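Local coordinates for protein membrane-bound protease PH1510 (Pyrococcus horikoshii, PDB 6M4B) that cleaves proteins preferentially near hydrophobic or aromatic residues as the serine-protease domain of a membrane-bound stomatin operon partner, with its nucleophile replaced here, at residues L5-G17 against L198-P210. The protein carries 1 engineered substitution. Residues are numbered along the deposited sequence; the frame is centred on the assembly and turned at random.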
ATOM      1  N   LEU A   5     -17.683 -33.313   6.904  1.00 63.05           N
ATOM      2  CA  LEU A   5     -16.814 -32.583   5.929  1.00 57.68           C
ATOM      3  C   LEU A   5     -16.519 -31.069   6.359  1.00 61.28           C
ATOM      4  O   LEU A   5     -15.704 -30.849   7.274  1.00 61.41           O
ATOM      5  CB  LEU A   5     -17.238 -32.872   4.419  1.00 59.46           C
ATOM      6  CG  LEU A   5     -16.320 -33.948   3.744  1.00 71.52           C
ATOM      7  CD1 LEU A   5     -17.005 -34.806   2.663  1.00 71.27           C
ATOM      8  CD2 LEU A   5     -14.981 -33.379   3.219  1.00 65.11           C
ATOM      9  N   ALA A   6     -17.109 -30.060   5.717  1.00 53.89           N
ATOM     10  CA  ALA A   6     -16.682 -28.643   5.840  1.00 52.41           C
ATOM     11  C   ALA A   6     -17.161 -27.942   7.127  1.00 54.62           C
ATOM     12  O   ALA A   6     -18.363 -27.847   7.357  1.00 63.72           O
ATOM     13  CB  ALA A   6     -17.135 -27.845   4.611  1.00 55.46           C
ATOM     14  N   LYS A   7     -16.211 -27.516   7.971  1.00 52.77           N
ATOM     15  CA  LYS A   7     -16.491 -26.697   9.157  1.00 61.38           C
ATOM     16  C   LYS A   7     -16.078 -25.211   9.031  1.00 50.58           C
ATOM     17  O   LYS A   7     -15.281 -24.812   8.183  1.00 52.29           O
ATOM     18  CB  LYS A   7     -15.869 -27.329  10.427  1.00 73.58           C
ATOM     19  CG  LYS A   7     -14.347 -27.632  10.404  1.00 87.95           C
ATOM     20  CD  LYS A   7     -14.046 -29.126  10.282  1.00 93.68           C
ATOM     21  CE  LYS A   7     -12.711 -29.366   9.547  1.00103.96           C
ATOM     22  NZ  LYS A   7     -12.163 -30.752   9.685  1.00 94.58           N
ATOM     23  N   ASN A   8     -16.687 -24.393   9.875  1.00 48.50           N
ATOM     24  CA  ASN A   8     -16.599 -22.966   9.809  1.00 41.76           C
ATOM     25  C   ASN A   8     -15.651 -22.697  10.950  1.00 40.66           C
ATOM     26  O   ASN A   8     -16.020 -22.762  12.119  1.00 45.96           O
ATOM     27  CB  ASN A   8     -18.009 -22.395  10.047  1.00 48.91           C
ATOM     28  CG  ASN A   8     -18.183 -20.948   9.545  1.00 52.21           C
ATOM     29  OD1 ASN A   8     -17.346 -20.415   8.851  1.00 59.21           O
ATOM     30  ND2 ASN A   8     -19.275 -20.313   9.936  1.00 52.63           N
ATOM     31  N   ILE A   9     -14.397 -22.437  10.610  1.00 43.11           N
ATOM     32  CA  ILE A   9     -13.360 -22.239  11.598  1.00 45.50           C
ATOM     33  C   ILE A   9     -12.932 -20.760  11.670  1.00 48.59           C
ATOM     34  O   ILE A   9     -12.624 -20.142  10.641  1.00 51.33           O
ATOM     35  CB  ILE A   9     -12.142 -23.116  11.253  1.00 49.00           C
ATOM     36  CG1 ILE A   9     -12.526 -24.589  11.448  1.00 58.46           C
ATOM     37  CG2 ILE A   9     -10.959 -22.774  12.139  1.00 45.85           C
ATOM     38  CD1 ILE A   9     -11.611 -25.582  10.763  1.00 62.70           C
ATOM     39  N   VAL A  10     -12.844 -20.239  12.888  1.00 41.71           N
ATOM     40  CA  VAL A  10     -12.198 -18.973  13.131  1.00 47.92           C
ATOM     41  C   VAL A  10     -10.947 -19.191  13.984  1.00 44.32           C
ATOM     42  O   VAL A  10     -11.018 -19.727  15.086  1.00 43.97           O
ATOM     43  CB  VAL A  10     -13.142 -17.955  13.802  1.00 46.12           C
ATOM     44  CG1 VAL A  10     -12.408 -16.657  14.136  1.00 45.22           C
ATOM     45  CG2 VAL A  10     -14.287 -17.634  12.842  1.00 50.92           C
ATOM     46  N   TYR A  11      -9.811 -18.746  13.464  1.00 39.55           N
ATOM     47  CA  TYR A  11      -8.575 -18.760  14.243  1.00 42.39           C
ATOM     48  C   TYR A  11      -8.447 -17.478  15.036  1.00 44.59           C
ATOM     49  O   TYR A  11      -9.007 -16.445  14.661  1.00 46.56           O
ATOM     50  CB  TYR A  11      -7.379 -18.983  13.352  1.00 43.69           C
ATOM     51  CG  TYR A  11      -7.284 -20.427  12.864  1.00 51.78           C
ATOM     52  CD1 TYR A  11      -6.768 -21.426  13.695  1.00 55.00           C
ATOM     53  CD2 TYR A  11      -7.711 -20.787  11.594  1.00 53.40           C
ATOM     54  CE1 TYR A  11      -6.657 -22.725  13.259  1.00 58.11           C
ATOM     55  CE2 TYR A  11      -7.602 -22.093  11.143  1.00 65.16           C
ATOM     56  CZ  TYR A  11      -7.075 -23.055  11.977  1.00 61.84           C
ATOM     57  OH  TYR A  11      -6.977 -24.345  11.541  1.00 66.91           O
ATOM     58  N   VAL A  12      -7.756 -17.575  16.162  1.00 44.99           N
ATOM     59  CA  VAL A  12      -7.468 -16.453  17.044  1.00 45.29           C
ATOM     60  C   VAL A  12      -5.963 -16.521  17.339  1.00 51.37           C
ATOM     61  O   VAL A  12      -5.481 -17.576  17.728  1.00 51.26           O
ATOM     62  CB  VAL A  12      -8.271 -16.521  18.354  1.00 41.29           C
ATOM     63  CG1 VAL A  12      -7.936 -15.382  19.279  1.00 47.28           C
ATOM     64  CG2 VAL A  12      -9.771 -16.485  18.077  1.00 47.74           C
ATOM     65  N   ALA A  13      -5.235 -15.420  17.143  1.00 43.42           N
ATOM     66  CA  ALA A  13      -3.864 -15.331  17.591  1.00 42.20           C
ATOM     67  C   ALA A  13      -3.657 -14.057  18.362  1.00 44.40           C
ATOM     68  O   ALA A  13      -4.502 -13.164  18.359  1.00 49.44           O
ATOM     69  CB  ALA A  13      -2.924 -15.413  16.423  1.00 42.22           C
ATOM     70  N   GLN A  14      -2.540 -13.989  19.047  1.00 49.51           N
ATOM     71  CA  GLN A  14      -2.220 -12.862  19.898  1.00 55.98           C
ATOM     72  C   GLN A  14      -0.935 -12.275  19.363  1.00 56.88           C
ATOM     73  O   GLN A  14       0.006 -13.025  19.061  1.00 53.89           O
ATOM     74  CB  GLN A  14      -1.975 -13.291  21.315  1.00 64.89           C
ATOM     75  CG  GLN A  14      -3.156 -13.892  22.040  1.00 75.64           C
ATOM     76  CD  GLN A  14      -2.909 -14.016  23.525  1.00 84.44           C
ATOM     77  OE1 GLN A  14      -3.231 -13.112  24.296  1.00 95.63           O
ATOM     78  NE2 GLN A  14      -2.323 -15.131  23.934  1.00 87.66           N
ATOM     79  N   ILE A  15      -0.906 -10.952  19.230  1.00 49.40           N
ATOM     80  CA  ILE A  15       0.319 -10.223  18.923  1.00 50.87           C
ATOM     81  C   ILE A  15       0.439  -9.053  19.894  1.00 52.21           C
ATOM     82  O   ILE A  15      -0.463  -8.191  19.993  1.00 53.35           O
ATOM     83  CB  ILE A  15       0.391  -9.843  17.425  1.00 57.47           C
ATOM     84  CG1 ILE A  15       0.630 -11.118  16.608  1.00 55.61           C
ATOM     85  CG2 ILE A  15       1.536  -8.864  17.146  1.00 54.63           C
ATOM     86  CD1 ILE A  15       0.423 -10.981  15.141  1.00 63.47           C
ATOM     87  N   LYS A  16       1.524  -9.092  20.669  1.00 48.08           N
ATOM     88  CA  LYS A  16       1.830  -8.101  21.677  1.00 58.25           C
ATOM     89  C   LYS A  16       3.222  -7.496  21.494  1.00 50.71           C
ATOM     90  O   LYS A  16       4.119  -8.149  20.960  1.00 57.43           O
ATOM     91  CB  LYS A  16       1.762  -8.740  23.057  1.00 69.28           C
ATOM     92  CG  LYS A  16       0.461  -9.467  23.338  1.00 76.76           C
ATOM     93  CD  LYS A  16       0.231  -9.666  24.830  1.00 85.68           C
ATOM     94  CE  LYS A  16      -0.992 -10.536  25.101  1.00 90.32           C
ATOM     95  NZ  LYS A  16      -1.592 -10.228  26.437  1.00 97.17           N
ATOM     96  N   GLY A  17       3.412  -6.277  21.994  1.00 51.02           N
ATOM     97  CA  GLY A  17       4.733  -5.628  21.995  1.00 45.93           C
ATOM     98  C   GLY A  17       5.000  -4.774  20.764  1.00 57.64           C
ATOM     99  O   GLY A  17       4.096  -4.481  19.967  1.00 54.16           O
ATOM    100  N   LEU A 198     -19.472 -11.916   6.766  1.00 39.68           N
ATOM    101  CA  LEU A 198     -18.914 -12.807   7.755  1.00 38.46           C
ATOM    102  C   LEU A 198     -20.025 -13.710   8.308  1.00 41.77           C
ATOM    103  O   LEU A 198     -21.137 -13.245   8.624  1.00 44.44           O
ATOM    104  CB  LEU A 198     -18.279 -12.034   8.900  1.00 38.44           C
ATOM    105  CG  LEU A 198     -17.078 -11.154   8.520  1.00 40.88           C
ATOM    106  CD1 LEU A 198     -16.736 -10.217   9.656  1.00 39.95           C
ATOM    107  CD2 LEU A 198     -15.889 -12.011   8.150  1.00 39.29           C
ATOM    108  N   ASN A 199     -19.746 -14.993   8.410  1.00 40.41           N
ATOM    109  CA  ASN A 199     -20.737 -15.946   8.903  1.00 41.62           C
ATOM    110  C   ASN A 199     -20.230 -16.608  10.125  1.00 36.54           C
ATOM    111  O   ASN A 199     -19.359 -17.495  10.069  1.00 35.35           O
ATOM    112  CB  ASN A 199     -21.037 -16.974   7.850  1.00 44.15           C
ATOM    113  CG  ASN A 199     -21.856 -18.136   8.386  1.00 43.51           C
ATOM    114  OD1 ASN A 199     -22.470 -18.081   9.448  1.00 44.70           O
ATOM    115  ND2 ASN A 199     -21.855 -19.205   7.624  1.00 47.38           N
ATOM    116  N   PHE A 200     -20.754 -16.147  11.252  1.00 35.65           N
ATOM    117  CA  PHE A 200     -20.271 -16.620  12.530  1.00 35.18           C
ATOM    118  C   PHE A 200     -21.363 -17.221  13.379  1.00 33.77           C
ATOM    119  O   PHE A 200     -21.212 -17.387  14.584  1.00 37.53           O
ATOM    120  CB  PHE A 200     -19.656 -15.453  13.331  1.00 39.16           C
ATOM    121  CG  PHE A 200     -18.370 -14.878  12.757  1.00 36.93           C
ATOM    122  CD1 PHE A 200     -17.387 -15.686  12.131  1.00 41.01           C
ATOM    123  CD2 PHE A 200     -18.099 -13.563  12.952  1.00 40.00           C
ATOM    124  CE1 PHE A 200     -16.208 -15.134  11.696  1.00 44.36           C
ATOM    125  CE2 PHE A 200     -16.917 -12.996  12.512  1.00 36.89           C
ATOM    126  CZ  PHE A 200     -15.980 -13.769  11.901  1.00 43.15           C
ATOM    127  N   THR A 201     -22.454 -17.601  12.763  1.00 34.63           N
ATOM    128  CA  THR A 201     -23.555 -18.156  13.521  1.00 39.59           C
ATOM    129  C   THR A 201     -23.136 -19.409  14.312  1.00 40.05           C
ATOM    130  O   THR A 201     -23.363 -19.475  15.498  1.00 43.58           O
ATOM    131  CB  THR A 201     -24.688 -18.441  12.560  1.00 41.64           C
ATOM    132  OG1 THR A 201     -24.952 -17.225  11.836  1.00 36.58           O
ATOM    133  CG2 THR A 201     -25.950 -18.945  13.335  1.00 43.06           C
ATOM    134  N   ASN A 202     -22.464 -20.348  13.662  1.00 43.39           N
ATOM    135  CA  ASN A 202     -21.907 -21.533  14.332  1.00 42.72           C
ATOM    136  C   ASN A 202     -20.525 -21.753  13.859  1.00 38.20           C
ATOM    137  O   ASN A 202     -20.307 -22.097  12.687  1.00 40.68           O
ATOM    138  CB  ASN A 202     -22.747 -22.760  14.010  1.00 40.19           C
ATOM    139  CG  ASN A 202     -24.089 -22.685  14.667  1.00 42.09           C
ATOM    140  OD1 ASN A 202     -25.111 -22.478  14.029  1.00 48.98           O
ATOM    141  ND2 ASN A 202     -24.080 -22.773  15.976  1.00 41.82           N
ATOM    142  N   VAL A 203     -19.571 -21.536  14.743  1.00 40.54           N
ATOM    143  CA  VAL A 203     -18.180 -21.486  14.334  1.00 43.28           C
ATOM    144  C   VAL A 203     -17.299 -22.176  15.361  1.00 42.80           C
ATOM    145  O   VAL A 203     -17.642 -22.215  16.505  1.00 46.68           O
ATOM    146  CB  VAL A 203     -17.794 -20.042  14.079  1.00 47.55           C
ATOM    147  CG1 VAL A 203     -18.056 -19.197  15.287  1.00 57.40           C
ATOM    148  CG2 VAL A 203     -16.338 -19.959  13.759  1.00 61.41           C
ATOM    149  N   GLU A 204     -16.229 -22.834  14.910  1.00 48.40           N
ATOM    150  CA  GLU A 204     -15.272 -23.466  15.814  1.00 49.77           C
ATOM    151  C   GLU A 204     -14.111 -22.547  16.014  1.00 46.83           C
ATOM    152  O   GLU A 204     -13.352 -22.320  15.103  1.00 48.18           O
ATOM    153  CB  GLU A 204     -14.787 -24.802  15.256  1.00 54.61           C
ATOM    154  CG  GLU A 204     -15.907 -25.839  15.214  1.00 67.70           C
ATOM    155  CD  GLU A 204     -15.517 -27.147  14.548  1.00 71.55           C
ATOM    156  OE1 GLU A 204     -14.453 -27.700  14.952  1.00 74.05           O
ATOM    157  OE2 GLU A 204     -16.316 -27.617  13.671  1.00 64.10           O
ATOM    158  N   VAL A 205     -13.965 -22.026  17.219  1.00 48.32           N
ATOM    159  CA  VAL A 205     -12.854 -21.147  17.534  1.00 49.45           C
ATOM    160  C   VAL A 205     -11.621 -22.007  17.800  1.00 52.41           C
ATOM    161  O   VAL A 205     -11.701 -22.910  18.580  1.00 63.07           O
ATOM    162  CB  VAL A 205     -13.172 -20.315  18.763  1.00 48.47           C
ATOM    163  CG1 VAL A 205     -11.973 -19.439  19.135  1.00 54.05           C
ATOM    164  CG2 VAL A 205     -14.426 -19.471  18.506  1.00 49.30           C
ATOM    165  N   ARG A 206     -10.504 -21.749  17.128  1.00 53.04           N
ATOM    166  CA  ARG A 206      -9.216 -22.425  17.414  1.00 54.29           C
ATOM    167  C   ARG A 206      -8.106 -21.408  17.675  1.00 49.97           C
ATOM    168  O   ARG A 206      -7.982 -20.441  16.949  1.00 54.47           O
ATOM    169  CB  ARG A 206      -8.806 -23.314  16.254  1.00 52.15           C
ATOM    170  CG  ARG A 206      -9.766 -24.447  15.966  1.00 55.43           C
ATOM    171  CD  ARG A 206      -9.260 -25.237  14.776  1.00 69.72           C
ATOM    172  NE  ARG A 206     -10.062 -26.439  14.522  1.00 80.41           N
ATOM    173  CZ  ARG A 206      -9.966 -27.190  13.428  1.00 79.68           C
ATOM    174  NH1 ARG A 206     -10.752 -28.250  13.294  1.00 80.69           N
ATOM    175  NH2 ARG A 206      -9.100 -26.885  12.462  1.00 73.45           N
ATOM    176  N   TYR A 207      -7.330 -21.606  18.724  1.00 48.65           N
ATOM    177  CA  TYR A 207      -6.267 -20.674  19.122  1.00 50.12           C
ATOM    178  C   TYR A 207      -4.972 -21.097  18.465  1.00 48.93           C
ATOM    179  O   TYR A 207      -4.666 -22.250  18.428  1.00 55.97           O
ATOM    180  CB  TYR A 207      -6.179 -20.527  20.662  1.00 50.73           C
ATOM    181  CG  TYR A 207      -7.354 -19.738  21.218  1.00 47.28           C
ATOM    182  CD1 TYR A 207      -8.590 -20.327  21.361  1.00 51.99           C
ATOM    183  CD2 TYR A 207      -7.242 -18.359  21.540  1.00 55.60           C
ATOM    184  CE1 TYR A 207      -9.703 -19.601  21.824  1.00 57.63           C
ATOM    185  CE2 TYR A 207      -8.348 -17.626  22.024  1.00 56.75           C
ATOM    186  CZ  TYR A 207      -9.582 -18.246  22.147  1.00 56.54           C
ATOM    187  OH  TYR A 207     -10.735 -17.607  22.610  1.00 65.56           O
ATOM    188  N   LEU A 208      -4.258 -20.156  17.868  1.00 47.89           N
ATOM    189  CA  LEU A 208      -2.947 -20.431  17.322  1.00 58.76           C
ATOM    190  C   LEU A 208      -1.960 -19.926  18.322  1.00 62.83           C
ATOM    191  O   LEU A 208      -2.126 -18.818  18.873  1.00 61.97           O
ATOM    192  CB  LEU A 208      -2.714 -19.714  15.994  1.00 60.12           C
ATOM    193  CG  LEU A 208      -3.608 -20.199  14.869  1.00 59.16           C
ATOM    194  CD1 LEU A 208      -3.426 -19.290  13.686  1.00 62.01           C
ATOM    195  CD2 LEU A 208      -3.299 -21.646  14.497  1.00 63.72           C
ATOM    196  N   ALA A 209      -0.929 -20.735  18.551  1.00 70.16           N
ATOM    197  CA  ALA A 209       0.075 -20.441  19.566  1.00 80.26           C
ATOM    198  C   ALA A 209       1.402 -20.030  18.880  1.00 77.55           C
ATOM    199  O   ALA A 209       1.688 -20.440  17.748  1.00 67.44           O
ATOM    200  CB  ALA A 209       0.251 -21.651  20.501  1.00 78.04           C
ATOM    201  N   PRO A 210       2.204 -19.192  19.557  1.00 83.78           N
ATOM    202  CA  PRO A 210       3.529 -18.834  19.016  1.00 91.12           C
ATOM    203  C   PRO A 210       4.463 -20.041  19.004  1.00103.67           C
ATOM    204  O   PRO A 210       4.476 -20.786  19.977  1.00120.36           O
ATOM    205  CB  PRO A 210       4.008 -17.705  19.947  1.00 83.98           C
ATOM    206  CG  PRO A 210       3.171 -17.795  21.183  1.00 91.91           C
ATOM    207  CD  PRO A 210       1.907 -18.537  20.849  1.00 88.94           C
TER
HETATM  208  O   HOH W   1     -10.384 -30.388  11.731  1.00 57.10           O
HETATM  209  O   HOH W   2     -22.324 -20.553  10.926  1.00 46.18           O
HETATM  210  O   HOH W   3      -0.633 -16.483  19.408  1.00 53.56           O
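Asn8 ND2 is gripped from several directions: it donates to Asn199 O at 2.8 Å, more weakly to Asn202 O, and to a water that also bonds Asn199 OD1 and Asn202 N. Swinging CG anti to the backbone N (chi1 -160°) carries the amide to the 199-202 loop. Beyond it, strand 204-207 joins strand 9-16 as one edge strand of the chain's parallel sheet in this ClpP/crotonase-type domain, an example of a C-terminal strand extending a sheet beside its first strand. Five backbone bonds make the seam, from Glu204 N to Asn8 O (2.8 Å) through Leu208 N to Val12 O (2.9 Å). On one face, Tyr11 and Arg206 run alongside each other, ring and guanidinium planes 68° apart; Ile9 CD1 covers one guanidinium face, while NH2 reaches Tyr11 OH in a weak bond at the edge. Tyr11 OH also bonds Asp37 weakly, and Leu208 CD2 packs obliquely on the ring. With an alanine for this tyrosine, ring and hydroxyl go, which would probably open a gap beside Leu208 CD2 and leave Arg206 NH2 without its hydroxyl partner. On the opposite face, which helix 175-182 partly covers, Val12 CB sits 4.2 Å from the Tyr207 ring centroid, a CH-pi contact.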